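Local coordinates for amidohydrolase (Xanthomonas campestris pv. campestris, PDB 4DZH), which belongs to the zinc-dependent amidohydrolases and probably deaminates adenosine-type substrates such as 5'-methylthioadenosine, at residues 228-231 with 235-238; 17-22 with 49-54; 168-171 with 176-179; 319-322 with 328-331; 124-129 with 427-432. All coordinates share one frame; numbering follows the deposited sequence.

Contact 1 (228-231 with 235-238); sequences HTHE and EVAD. With ZN (zinc ion), chain E.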
loop_
_atom_site.group_PDB
_atom_site.type_symbol
_atom_site.label_atom_id
_atom_site.label_comp_id
_atom_site.label_asym_id
_atom_site.label_seq_id
_atom_site.Cartn_x
_atom_site.Cartn_y
_atom_site.Cartn_z
ATOM N N HIS A 228 11.663 16.349 -13.830
ATOM C CA HIS A 228 10.242 16.472 -13.473
ATOM C C HIS A 228 9.477 17.165 -14.592
ATOM O O HIS A 228 9.780 18.330 -14.899
ATOM C CB HIS A 228 10.033 17.285 -12.193
ATOM C CG HIS A 228 10.705 16.734 -10.971
ATOM N ND1 HIS A 228 11.756 17.386 -10.372
ATOM C CD2 HIS A 228 10.404 15.682 -10.167
ATOM C CE1 HIS A 228 12.105 16.737 -9.274
ATOM N NE2 HIS A 228 11.305 15.698 -9.123
ATOM N N THR A 229 8.478 16.501 -15.170
ATOM C CA THR A 229 7.808 17.043 -16.368
ATOM C C THR A 229 6.282 16.919 -16.297
ATOM O O THR A 229 5.744 15.813 -16.140
ATOM C CB THR A 229 8.293 16.290 -17.619
ATOM O OG1 THR A 229 9.724 16.277 -17.677
ATOM C CG2 THR A 229 7.758 16.947 -18.933
ATOM N N HIS A 230 5.552 18.033 -16.457
ATOM C CA HIS A 230 4.082 17.973 -16.481
ATOM C C HIS A 230 3.484 17.328 -15.211
ATOM O O HIS A 230 2.510 16.546 -15.253
ATOM C CB HIS A 230 3.538 17.274 -17.752
ATOM C CG HIS A 230 3.549 18.149 -18.970
ATOM N ND1 HIS A 230 2.522 18.134 -19.888
ATOM C CD2 HIS A 230 4.464 19.038 -19.426
ATOM C CE1 HIS A 230 2.794 19.000 -20.856
ATOM N NE2 HIS A 230 3.966 19.556 -20.601
ATOM N N GLU A 231 4.071 17.685 -14.078
ATOM C CA GLU A 231 3.644 17.140 -12.816
ATOM C C GLU A 231 2.299 17.725 -12.354
ATOM O O GLU A 231 1.503 17.069 -11.684
ATOM C CB GLU A 231 4.744 17.359 -11.758
ATOM C CG GLU A 231 4.327 16.762 -10.405
ATOM C CD GLU A 231 5.385 16.878 -9.332
ATOM O OE1 GLU A 231 6.341 17.646 -9.532
ATOM O OE2 GLU A 231 5.256 16.157 -8.303
ATOM N N GLU A 235 1.728 23.957 -13.363
ATOM C CA GLU A 235 2.945 23.964 -14.193
ATOM C C GLU A 235 2.639 24.171 -15.691
ATOM O O GLU A 235 3.288 24.980 -16.388
ATOM C CB GLU A 235 3.734 22.651 -14.011
ATOM C CG GLU A 235 4.857 22.496 -15.042
ATOM C CD GLU A 235 5.457 21.085 -15.108
ATOM O OE1 GLU A 235 5.292 20.332 -14.131
ATOM O OE2 GLU A 235 6.097 20.746 -16.128
ATOM N N VAL A 236 1.669 23.417 -16.196
ATOM C CA VAL A 236 1.281 23.566 -17.589
ATOM C C VAL A 236 0.720 24.974 -17.855
ATOM O O VAL A 236 1.092 25.636 -18.841
ATOM C CB VAL A 236 0.294 22.482 -18.017
ATOM C CG1 VAL A 236 -0.224 22.788 -19.449
ATOM C CG2 VAL A 236 0.958 21.113 -17.950
ATOM N N ALA A 237 -0.117 25.473 -16.954
ATOM C CA ALA A 237 -0.730 26.797 -17.168
ATOM C C ALA A 237 0.313 27.924 -17.071
ATOM O O ALA A 237 0.318 28.875 -17.900
ATOM C CB ALA A 237 -1.844 27.015 -16.162
ATOM N N ASP A 238 1.195 27.834 -16.071
ATOM C CA ASP A 238 2.208 28.865 -15.884
ATOM C C ASP A 238 3.112 28.915 -17.126
ATOM O O ASP A 238 3.599 29.989 -17.534
ATOM C CB ASP A 238 3.082 28.584 -14.652
ATOM C CG ASP A 238 2.389 28.909 -13.331
ATOM O OD1 ASP A 238 1.354 29.623 -13.324
ATOM O OD2 ASP A 238 2.911 28.440 -12.277
HETATM ZN ZN ZN E . 10.759 14.374 -7.494
HETATM O O HOH W 1 7.714 19.448 -13.380
HETATM O O HOH W 2 8.908 15.189 -7.475
#
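Where the chain leaves its strand, His230 comes to within 6.4 Å of Val236, CA to CA, its backbone in the left-handed region (phi 57°, psi 41°) so that two successive amides face the start of the next helix. The carboxylate of Glu235 grips both. Glu235 OE2 takes the N-H of His230 N at 2.8 Å on the syn side. Glu235 OE1 takes that of Glu231 N at 2.9 Å from above the carboxylate plane. Glu235 reaches them through an extended chain, CG anti to its own N (chi1 169°). A water binds OE1 too and turns its other proton, more weakly, to His228 O. Beside this fork, Val236 CG2 sits over the His230 ring in a CH-pi contact, 4.0 Å from the centroid; the ring is fixed by bonds from ND1 to Gln268 O and from Leu248 N to NE2. The turn follows directly on a metal ligand: His228 NE2 binds zinc at 2.2 Å with His79, His81, Asp316 and a water. Glu231 ligates a further zinc in this protein, though not in this chain. Strand 225-229 pairs with strand 261-265, while helix 247-254 brings Pro247 against both His230 and Glu235 of helix 233-243.

Contact 2 (17-22 with 49-54); sequences LIEAGY and LPTADA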
loop_
_atom_site.group_PDB
_atom_site.type_symbol
_atom_site.label_atom_id
_atom_site.label_comp_id
_atom_site.label_asym_id
_atom_site.label_seq_id
_atom_site.Cartn_x
_atom_site.Cartn_y
_atom_site.Cartn_z
ATOM N N LEU A 17 25.162 -20.511 -6.106
ATOM C CA LEU A 17 23.942 -21.040 -6.691
ATOM C C LEU A 17 22.781 -20.696 -5.750
ATOM O O LEU A 17 22.809 -21.051 -4.570
ATOM C CB LEU A 17 24.038 -22.567 -6.849
ATOM C CG LEU A 17 22.778 -23.187 -7.460
ATOM C CD1 LEU A 17 22.684 -22.803 -8.925
ATOM C CD2 LEU A 17 22.722 -24.678 -7.285
ATOM N N ILE A 18 21.765 -20.011 -6.253
ATOM C CA ILE A 18 20.588 -19.686 -5.435
ATOM C C ILE A 18 19.473 -20.571 -5.916
ATOM O O ILE A 18 19.053 -20.444 -7.053
ATOM C CB ILE A 18 20.148 -18.191 -5.598
ATOM C CG1 ILE A 18 21.276 -17.267 -5.182
ATOM C CG2 ILE A 18 18.898 -17.879 -4.750
ATOM C CD1 ILE A 18 21.129 -15.833 -5.698
ATOM N N GLU A 19 18.991 -21.476 -5.061
ATOM C CA GLU A 19 17.841 -22.303 -5.430
ATOM C C GLU A 19 16.577 -21.737 -4.822
ATOM O O GLU A 19 16.558 -21.440 -3.632
ATOM C CB GLU A 19 18.018 -23.752 -4.958
ATOM C CG GLU A 19 19.299 -24.441 -5.455
ATOM C CD GLU A 19 19.525 -25.750 -4.723
ATOM O OE1 GLU A 19 18.804 -26.007 -3.703
ATOM O OE2 GLU A 19 20.418 -26.519 -5.162
ATOM N N ALA A 20 15.517 -21.661 -5.623
ATOM C CA ALA A 20 14.268 -21.073 -5.130
ATOM C C ALA A 20 13.013 -21.828 -5.568
ATOM O O ALA A 20 12.989 -22.488 -6.621
ATOM C CB ALA A 20 14.179 -19.634 -5.573
ATOM N N GLY A 21 11.925 -21.627 -4.822
ATOM C CA GLY A 21 10.663 -22.215 -5.220
ATOM C C GLY A 21 10.187 -21.743 -6.581
ATOM O O GLY A 21 9.567 -22.491 -7.333
ATOM N N TYR A 22 10.442 -20.472 -6.879
ATOM C CA TYR A 22 9.952 -19.847 -8.113
ATOM C C TYR A 22 11.009 -18.895 -8.588
ATOM O O TYR A 22 11.602 -18.155 -7.780
ATOM C CB TYR A 22 8.647 -19.074 -7.873
ATOM C CG TYR A 22 7.587 -19.961 -7.310
ATOM C CD1 TYR A 22 6.758 -20.690 -8.151
ATOM C CD2 TYR A 22 7.425 -20.090 -5.924
ATOM C CE1 TYR A 22 5.781 -21.536 -7.636
ATOM C CE2 TYR A 22 6.457 -20.945 -5.391
ATOM C CZ TYR A 22 5.632 -21.656 -6.255
ATOM O OH TYR A 22 4.654 -22.505 -5.752
ATOM N N LEU A 49 18.117 -22.256 -14.689
ATOM C CA LEU A 49 17.769 -23.593 -15.138
ATOM C C LEU A 49 17.088 -24.364 -14.027
ATOM O O LEU A 49 17.143 -23.951 -12.867
ATOM C CB LEU A 49 19.058 -24.302 -15.612
ATOM C CG LEU A 49 20.078 -24.831 -14.597
ATOM C CD1 LEU A 49 21.087 -25.721 -15.353
ATOM C CD2 LEU A 49 20.826 -23.752 -13.861
ATOM N N PRO A 50 16.419 -25.487 -14.365
ATOM C CA PRO A 50 15.786 -26.281 -13.307
ATOM C C PRO A 50 16.795 -26.672 -12.218
ATOM O O PRO A 50 17.953 -26.972 -12.551
ATOM C CB PRO A 50 15.289 -27.526 -14.055
ATOM C CG PRO A 50 15.033 -27.029 -15.434
ATOM C CD PRO A 50 16.125 -26.014 -15.711
ATOM N N THR A 51 16.390 -26.663 -10.958
ATOM C CA THR A 51 17.310 -26.926 -9.860
ATOM C C THR A 51 17.971 -28.320 -9.922
ATOM O O THR A 51 19.141 -28.492 -9.574
ATOM C CB THR A 51 16.621 -26.683 -8.521
ATOM O OG1 THR A 51 16.351 -25.273 -8.417
ATOM C CG2 THR A 51 17.504 -27.096 -7.380
ATOM N N ALA A 52 17.225 -29.307 -10.387
ATOM C CA ALA A 52 17.783 -30.639 -10.556
ATOM C C ALA A 52 18.883 -30.591 -11.605
ATOM O O ALA A 52 19.951 -31.170 -11.406
ATOM C CB ALA A 52 16.698 -31.623 -10.951
ATOM N N ASP A 53 18.626 -29.894 -12.718
ATOM C CA ASP A 53 19.629 -29.731 -13.789
ATOM C C ASP A 53 20.844 -28.959 -13.284
ATOM O O ASP A 53 21.971 -29.184 -13.718
ATOM C CB ASP A 53 19.039 -28.989 -14.997
ATOM C CG ASP A 53 18.046 -29.833 -15.795
ATOM O OD1 ASP A 53 17.722 -30.962 -15.362
ATOM O OD2 ASP A 53 17.579 -29.353 -16.857
ATOM N N ALA A 54 20.610 -28.008 -12.389
ATOM C CA ALA A 54 21.697 -27.184 -11.878
ATOM C C ALA A 54 22.605 -27.921 -10.904
ATOM O O ALA A 54 23.812 -27.655 -10.852
ATOM C CB ALA A 54 21.130 -25.934 -11.198
HETATM O O HOH W 3 14.314 -24.856 -6.952
#
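Leu17 and Glu19 meet Ala54 and Thr51 in a small, buried packing of a strand face against the first turn of a short helix, well away from the metal sites, in the N-terminal sheet. Leu17 and Glu19 lie two apart on strand 16-20 and serve the same face of it; Thr51 and Ala54 lie three apart on helix 51-57 and look back at them. The Glu19 and Thr51 side chains cross at about a right angle. The Thr51 methyl CG2, anti to its own N with OG1 beside that N (chi1 -67°), lies alongside the outer part of the glutamate chain, closest to CD of Glu19 (3.6 Å). At the other end Leu17 CD1 touches Ala54 CB at 4.2 Å, a plain apolar contact.

Strand 16-20 is an inner strand of a four-stranded mixed sheet, between strands 36-41 and 63-66, with strand 44-50 outermost beyond 36-41. The chain leaves that outer strand at Leu49 and Pro50 and folds straight into the helix, whose Thr51 and Ala54 pack against strand 16-20; such a sheet beside the barrel is a familiar feature of the amidohydrolase superfamily. Pro50 holds the N-cap position, and its O accepts the N-H of Ala54 at 2.9 Å, which fixes the turn that carries both contact residues. The carboxylate of Glu19 is itself engaged in a salt bridge from OE1 to Arg55 NH2, the helix residue after Ala54. A water 2.7 Å from Ala20 O also meets Thr51 OG1 and links the strand end to the helix start, while Thr51 packs on Ala37 of the intervening strand.

Contact 3 (168-171 with 176-179); sequences TAWA and EYFA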
loop_
_atom_site.group_PDB
_atom_site.type_symbol
_atom_site.label_atom_id
_atom_site.label_comp_id
_atom_site.label_asym_id
_atom_site.label_seq_id
_atom_site.Cartn_x
_atom_site.Cartn_y
_atom_site.Cartn_z
ATOM N N THR A 168 22.019 27.641 -4.192
ATOM C CA THR A 168 21.818 26.776 -3.035
ATOM C C THR A 168 23.200 26.497 -2.474
ATOM O O THR A 168 24.213 26.946 -3.032
ATOM C CB THR A 168 21.207 25.428 -3.431
ATOM O OG1 THR A 168 22.070 24.787 -4.384
ATOM C CG2 THR A 168 19.823 25.610 -4.038
ATOM N N ALA A 169 23.250 25.730 -1.393
ATOM C CA ALA A 169 24.511 25.356 -0.778
ATOM C C ALA A 169 25.370 24.540 -1.743
ATOM O O ALA A 169 26.611 24.566 -1.687
ATOM C CB ALA A 169 24.237 24.556 0.479
ATOM N N TRP A 170 24.704 23.801 -2.623
ATOM C CA TRP A 170 25.401 23.010 -3.634
ATOM C C TRP A 170 26.177 23.842 -4.670
ATOM O O TRP A 170 27.328 23.540 -5.028
ATOM C CB TRP A 170 24.388 22.094 -4.315
ATOM C CG TRP A 170 24.917 21.222 -5.412
ATOM C CD1 TRP A 170 24.457 21.184 -6.701
ATOM C CD2 TRP A 170 25.984 20.254 -5.338
ATOM N NE1 TRP A 170 25.165 20.262 -7.427
ATOM C CE2 TRP A 170 26.113 19.680 -6.621
ATOM C CE3 TRP A 170 26.862 19.849 -4.328
ATOM C CZ2 TRP A 170 27.053 18.690 -6.915
ATOM C CZ3 TRP A 170 27.805 18.857 -4.622
ATOM C CH2 TRP A 170 27.889 18.294 -5.908
ATOM N N ALA A 171 25.559 24.909 -5.157
ATOM C CA ALA A 171 26.153 25.717 -6.204
ATOM C C ALA A 171 25.431 27.064 -6.247
ATOM O O ALA A 171 24.202 27.143 -6.115
ATOM C CB ALA A 171 26.006 25.036 -7.543
ATOM N N GLU A 176 28.792 27.047 -11.683
ATOM C CA GLU A 176 29.105 26.110 -10.613
ATOM C C GLU A 176 28.247 24.843 -10.741
ATOM O O GLU A 176 28.777 23.759 -10.568
ATOM C CB GLU A 176 28.992 26.734 -9.225
ATOM C CG GLU A 176 29.571 25.883 -8.095
ATOM C CD GLU A 176 29.544 26.596 -6.762
ATOM O OE1 GLU A 176 29.241 27.821 -6.757
ATOM O OE2 GLU A 176 29.814 25.934 -5.724
ATOM N N TYR A 177 26.967 24.968 -11.083
ATOM C CA TYR A 177 26.141 23.766 -11.197
ATOM C C TYR A 177 26.706 22.868 -12.293
ATOM O O TYR A 177 26.812 21.641 -12.128
ATOM C CB TYR A 177 24.669 24.107 -11.521
ATOM C CG TYR A 177 23.839 24.507 -10.292
ATOM C CD1 TYR A 177 23.380 23.551 -9.380
ATOM C CD2 TYR A 177 23.483 25.857 -10.071
ATOM C CE1 TYR A 177 22.635 23.929 -8.252
ATOM C CE2 TYR A 177 22.721 26.230 -8.956
ATOM C CZ TYR A 177 22.295 25.270 -8.060
ATOM O OH TYR A 177 21.536 25.618 -6.945
ATOM N N PHE A 178 27.068 23.462 -13.416
ATOM C CA PHE A 178 27.610 22.655 -14.496
ATOM C C PHE A 178 29.034 22.137 -14.194
ATOM O O PHE A 178 29.373 21.043 -14.637
ATOM C CB PHE A 178 27.511 23.390 -15.842
ATOM C CG PHE A 178 26.091 23.444 -16.391
ATOM C CD1 PHE A 178 25.552 22.357 -17.075
ATOM C CD2 PHE A 178 25.297 24.581 -16.208
ATOM C CE1 PHE A 178 24.249 22.399 -17.575
ATOM C CE2 PHE A 178 23.987 24.649 -16.729
ATOM C CZ PHE A 178 23.466 23.569 -17.418
ATOM N N ALA A 179 29.832 22.883 -13.419
ATOM C CA ALA A 179 31.193 22.429 -13.063
ATOM C C ALA A 179 31.055 21.187 -12.178
ATOM O O ALA A 179 31.701 20.165 -12.440
ATOM C CB ALA A 179 31.952 23.520 -12.331
HETATM O O HOH W 4 28.992 26.083 -2.684
HETATM O O HOH W 5 25.183 20.006 -10.329
#
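Ala171, Trp170 and Thr168 are arranged round the side chain of Tyr177. Ala171 CB stands over the middle of one ring face, 3.4 Å from the centroid and only 6° off the normal, a tight CH-pi contact. Trp170 comes in obliquely, the two ring planes 60° apart: Tyr177 CE1 lies near the indole plane at its edge, 3.6 Å from Trp170 CD1. At the far end Thr168 OG1 donates to Tyr177 OH at 2.7 Å, placed there by chi1 58°, which sets OG1 between the backbone N and the carbonyl carbon. Glu176, one residue earlier on the helix, lays its extended chain along Ala171, CD 3.5 Å from Ala171 CA, and its OE1 pairs with Ser172 N.

These residues join the loop that follows barrel strand 156-163 to the start of helix 174-188. Thr168 N bonds Ala171 O at 3.0 Å and closes the turn, while a water runs from Trp170 NE1 to Tyr177 O. Trp170 also makes a cation-pi contact with Arg180. Because Thr168 gives its proton to the phenol, Tyr177 OH can pass its own to Phe166 O. The hydroxyl is held by two bonds, so hydrogen bonding runs from the loop through the helix tyrosine and back to the same loop.

Contact 4 (319-322 with 328-331); sequences ASNN and SENR. With MG (magnesium ion), chain B.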
loop_
_atom_site.group_PDB
_atom_site.type_symbol
_atom_site.label_atom_id
_atom_site.label_comp_id
_atom_site.label_asym_id
_atom_site.label_seq_id
_atom_site.Cartn_x
_atom_site.Cartn_y
_atom_site.Cartn_z
ATOM N N ALA A 319 8.841 12.830 2.125
ATOM C CA ALA A 319 7.933 13.865 2.636
ATOM C C ALA A 319 6.665 13.888 1.793
ATOM O O ALA A 319 5.732 14.650 2.107
ATOM C CB ALA A 319 8.607 15.244 2.629
ATOM N N SER A 320 6.621 13.096 0.726
ATOM C CA SER A 320 5.364 12.964 -0.051
ATOM C C SER A 320 5.138 11.522 -0.537
ATOM O O SER A 320 4.997 11.267 -1.743
ATOM C CB SER A 320 5.317 13.941 -1.212
ATOM O OG SER A 320 6.204 13.603 -2.255
ATOM N N ASN A 321 5.161 10.608 0.424
ATOM C CA ASN A 321 4.818 9.224 0.112
ATOM C C ASN A 321 4.138 8.472 1.242
ATOM O O ASN A 321 3.000 8.044 1.061
ATOM C CB ASN A 321 6.026 8.463 -0.518
ATOM C CG ASN A 321 5.608 7.111 -1.084
ATOM O OD1 ASN A 321 5.093 6.242 -0.350
ATOM N ND2 ASN A 321 5.806 6.927 -2.376
ATOM N N ASN A 322 4.753 8.231 2.413
ATOM C CA ASN A 322 6.042 8.762 2.891
ATOM C C ASN A 322 7.063 7.640 3.066
ATOM O O ASN A 322 7.977 7.739 3.925
ATOM C CB ASN A 322 5.779 9.404 4.243
ATOM C CG ASN A 322 5.073 10.718 4.102
ATOM O OD1 ASN A 322 5.013 11.286 3.014
ATOM N ND2 ASN A 322 4.503 11.196 5.193
ATOM N N SER A 328 4.469 -1.577 -2.491
ATOM C CA SER A 328 3.290 -0.731 -2.431
ATOM C C SER A 328 3.133 0.137 -3.651
ATOM O O SER A 328 2.030 0.239 -4.176
ATOM C CB SER A 328 3.318 0.155 -1.199
ATOM O OG SER A 328 2.127 0.948 -1.116
ATOM N N GLU A 329 4.216 0.789 -4.066
ATOM C CA GLU A 329 4.149 1.666 -5.232
ATOM C C GLU A 329 3.624 0.894 -6.471
ATOM O O GLU A 329 2.782 1.427 -7.257
ATOM C CB GLU A 329 5.528 2.255 -5.523
ATOM C CG GLU A 329 5.359 3.564 -6.293
ATOM C CD GLU A 329 4.910 4.697 -5.439
ATOM O OE1 GLU A 329 4.283 5.643 -6.009
ATOM O OE2 GLU A 329 5.181 4.708 -4.224
ATOM N N ASN A 330 4.097 -0.347 -6.635
ATOM C CA ASN A 330 3.681 -1.186 -7.753
ATOM C C ASN A 330 2.214 -1.485 -7.664
ATOM O O ASN A 330 1.484 -1.378 -8.665
ATOM C CB ASN A 330 4.417 -2.530 -7.776
ATOM C CG ASN A 330 5.918 -2.402 -8.067
ATOM O OD1 ASN A 330 6.400 -1.392 -8.582
ATOM N ND2 ASN A 330 6.650 -3.480 -7.781
ATOM N N ARG A 331 1.742 -1.906 -6.473
ATOM C CA ARG A 331 0.315 -2.171 -6.300
ATOM C C ARG A 331 -0.525 -0.914 -6.591
ATOM O O ARG A 331 -1.537 -0.999 -7.290
ATOM C CB ARG A 331 0.018 -2.674 -4.897
ATOM C CG ARG A 331 -1.472 -2.960 -4.702
ATOM C CD ARG A 331 -2.113 -2.162 -3.529
ATOM N NE ARG A 331 -1.347 -2.496 -2.333
ATOM C CZ ARG A 331 -0.537 -1.639 -1.701
ATOM N NH1 ARG A 331 0.202 -2.068 -0.689
ATOM N NH2 ARG A 331 -0.429 -0.347 -2.071
HETATM MG MG MG B . 4.351 4.417 -0.204
HETATM O O HOH W 6 3.210 5.353 1.380
HETATM O O HOH W 7 5.411 3.560 -1.733
HETATM O O HOH W 8 3.594 2.580 0.582
#
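The amide of Asn321 and the carboxylate of Glu329 are turned 55° against each other and joined through their polar atoms. ND2 of Asn321 donates to OE2 of Glu329 at 3.0 Å, a fairly straight bond (160°). OE2 lies practically in the amide plane and is itself approached on its syn side, from somewhat out of the carboxylate plane. The other end of the amide belongs to a metal. Asn321 OD1 binds magnesium at 2.0 Å, and Glu289, Asp323 and three waters complete six-fold coordination. One of these waters donates to Glu329 OE2 at 2.8 Å, so the glutamate is a second-shell residue that holds both a ligand and a bound water. The metal probably draws charge from the amide and would make ND2 a better donor; ND2 also gives a bond to Thr315 O. Glu329 bends at chi2 (75°) to bring its carboxylate in, and OE1 accepts from Glu289 N.

Asn321 and Asp323 come from the loop between barrel strand 310-313 and helix 326-341, Glu289 from helix 288-293. That loop contains a cis peptide between Asn321 and Asn322, and Asn321 N bonds Asn322 OD1 at 2.7 Å. On the helix, Arg331 NH2 reaches Ser328 OG at 3.0 Å, next to Arg331 of the second subunit.

Contact 5 (124-129 with 427-432); sequences AIAEML and IDMDTA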
loop_
_atom_site.group_PDB
_atom_site.type_symbol
_atom_site.label_atom_id
_atom_site.label_comp_id
_atom_site.label_asym_id
_atom_site.label_seq_id
_atom_site.Cartn_x
_atom_site.Cartn_y
_atom_site.Cartn_z
ATOM N N ALA A 124 18.121 5.674 3.508
ATOM C CA ALA A 124 17.354 5.175 2.374
ATOM C C ALA A 124 17.863 3.828 1.855
ATOM O O ALA A 124 17.063 2.923 1.532
ATOM C CB ALA A 124 17.341 6.203 1.246
ATOM N N ILE A 125 19.194 3.670 1.814
ATOM C CA ILE A 125 19.769 2.423 1.333
ATOM C C ILE A 125 19.300 1.246 2.216
ATOM O O ILE A 125 18.861 0.206 1.717
ATOM C CB ILE A 125 21.298 2.515 1.295
ATOM C CG1 ILE A 125 21.755 3.447 0.176
ATOM C CG2 ILE A 125 21.905 1.091 1.191
ATOM C CD1 ILE A 125 23.250 3.791 0.268
ATOM N N ALA A 126 19.295 1.433 3.539
ATOM C CA ALA A 126 18.768 0.389 4.426
ATOM C C ALA A 126 17.278 0.090 4.124
ATOM O O ALA A 126 16.865 -1.074 4.043
ATOM C CB ALA A 126 18.982 0.808 5.889
ATOM N N GLU A 127 16.467 1.146 4.003
ATOM C CA GLU A 127 15.053 0.955 3.732
ATOM C C GLU A 127 14.809 0.278 2.383
ATOM O O GLU A 127 13.937 -0.613 2.259
ATOM C CB GLU A 127 14.289 2.289 3.807
ATOM C CG GLU A 127 12.788 2.081 3.525
ATOM C CD GLU A 127 11.949 3.314 3.717
ATOM O OE1 GLU A 127 12.450 4.345 4.188
ATOM O OE2 GLU A 127 10.750 3.213 3.364
ATOM N N MET A 128 15.630 0.651 1.395
ATOM C CA MET A 128 15.465 0.106 0.048
ATOM C C MET A 128 15.831 -1.357 0.036
ATOM O O MET A 128 15.061 -2.164 -0.435
ATOM C CB MET A 128 16.260 0.886 -0.982
ATOM C CG MET A 128 15.658 2.265 -1.200
ATOM S SD MET A 128 16.468 3.149 -2.561
ATOM C CE MET A 128 18.147 3.339 -1.882
ATOM N N LEU A 129 16.959 -1.698 0.649
ATOM C CA LEU A 129 17.397 -3.111 0.666
ATOM C C LEU A 129 16.387 -4.004 1.392
ATOM O O LEU A 129 16.039 -5.081 0.924
ATOM C CB LEU A 129 18.777 -3.290 1.311
ATOM C CG LEU A 129 19.910 -2.661 0.511
ATOM C CD1 LEU A 129 21.207 -2.585 1.316
ATOM C CD2 LEU A 129 20.107 -3.452 -0.803
ATOM N N ILE A 427 23.797 -6.409 5.894
ATOM C CA ILE A 427 25.244 -6.611 5.982
ATOM C C ILE A 427 25.991 -5.299 5.993
ATOM O O ILE A 427 25.746 -4.399 5.170
ATOM C CB ILE A 427 25.715 -7.449 4.788
ATOM C CG1 ILE A 427 24.970 -8.792 4.751
ATOM C CG2 ILE A 427 27.218 -7.710 4.863
ATOM C CD1 ILE A 427 24.945 -9.539 6.100
ATOM N N ASP A 428 26.899 -5.179 6.930
ATOM C CA ASP A 428 27.681 -3.962 7.083
ATOM C C ASP A 428 26.820 -2.726 7.303
ATOM O O ASP A 428 27.267 -1.607 6.977
ATOM C CB ASP A 428 28.615 -3.737 5.879
ATOM C CG ASP A 428 29.682 -4.833 5.734
ATOM O OD1 ASP A 428 30.108 -5.440 6.764
ATOM O OD2 ASP A 428 30.113 -5.071 4.581
ATOM N N MET A 429 25.587 -2.905 7.818
ATOM C CA MET A 429 24.824 -1.772 8.273
ATOM C C MET A 429 24.339 -2.125 9.663
ATOM O O MET A 429 24.084 -3.281 9.962
ATOM C CB MET A 429 23.638 -1.449 7.330
ATOM C CG MET A 429 24.054 -1.390 5.861
ATOM S SD MET A 429 22.792 -0.590 4.856
ATOM C CE MET A 429 23.000 1.117 5.264
ATOM N N ASP A 430 24.271 -1.127 10.513
ATOM C CA ASP A 430 23.755 -1.321 11.863
ATOM C C ASP A 430 22.468 -0.504 12.044
ATOM O O ASP A 430 22.509 0.728 12.169
ATOM C CB ASP A 430 24.851 -0.926 12.859
ATOM C CG ASP A 430 24.435 -1.135 14.299
ATOM O OD1 ASP A 430 24.326 -2.302 14.740
ATOM O OD2 ASP A 430 24.214 -0.121 14.992
ATOM N N THR A 431 21.324 -1.190 12.057
ATOM C CA THR A 431 20.023 -0.504 12.177
ATOM C C THR A 431 19.902 0.372 13.429
ATOM O O THR A 431 19.298 1.451 13.394
ATOM C CB THR A 431 18.848 -1.489 12.071
ATOM O OG1 THR A 431 18.973 -2.493 13.077
ATOM C CG2 THR A 431 18.864 -2.168 10.720
ATOM N N ALA A 432 20.522 -0.053 14.535
ATOM C CA ALA A 432 20.465 0.779 15.731
ATOM C C ALA A 432 21.156 2.120 15.575
ATOM O O ALA A 432 20.648 3.129 16.051
ATOM C CB ALA A 432 21.058 0.028 16.931
#
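The helical turn that presents Ile125, Ala126 and Leu129 to Met429 is closed by a short backbone bond, Met128 N to Ala124 O at 2.7 Å, followed by one from Leu129 N to Ile125 O. Across the contact the meeting itself is apolar. Met429 reaches over from the loop after strand 425-426, and its thioether bends at chi3 (75°) to present sulfur and methyl together. SD lies 4.1 Å from Ile125 CG2, the two side chains crossing at about a right angle, and 4.4 Å from Leu129 CD1; CE rests at 4.1 Å from Ala126 CB. One side chain thus spans positions i, i+1 and i+4 of the helix. Leu426 packs on Ala126 and Leu129 as well, and Leu389 of the second subunit lies against Ala126 and Thr431, so the edge of the contact borders the dimer interface. The helix is also fixed by Glu127, which makes salt bridges to Arg88 and Arg407.

Beyond Met429 the chain starts its last helix: Asp430 is the N-cap, its OD2 bound to Ala433 N. Helix 114-130 precedes strand 133-139, which runs parallel to strand 69-80, so the arrangement is that of a TIM-barrel beta-alpha-beta connection covered on its outside by the C-terminal segment.

How the contacts relate
Contact 2 comes first along the chain, in the N-terminal sheet; contacts 3, 1 and 4 follow in that order, and all three lie inside the long span that contact 5 closes by joining residues 124-129 to 427-432. Contacts 1, 3 and 4 each tie the end of a barrel strand, or the loop after it, to the helix that follows. Contact 1 holds one zinc ligand and contact 4 one magnesium ligand; the nearest atoms of these two contacts are about 7 Å apart. The nearest atoms of contacts 4 and 5 are about 5 Å apart, and both touch the second subunit. Contact 2 stands apart, about 48 Å from contact 1 between centres, away from the metal sites.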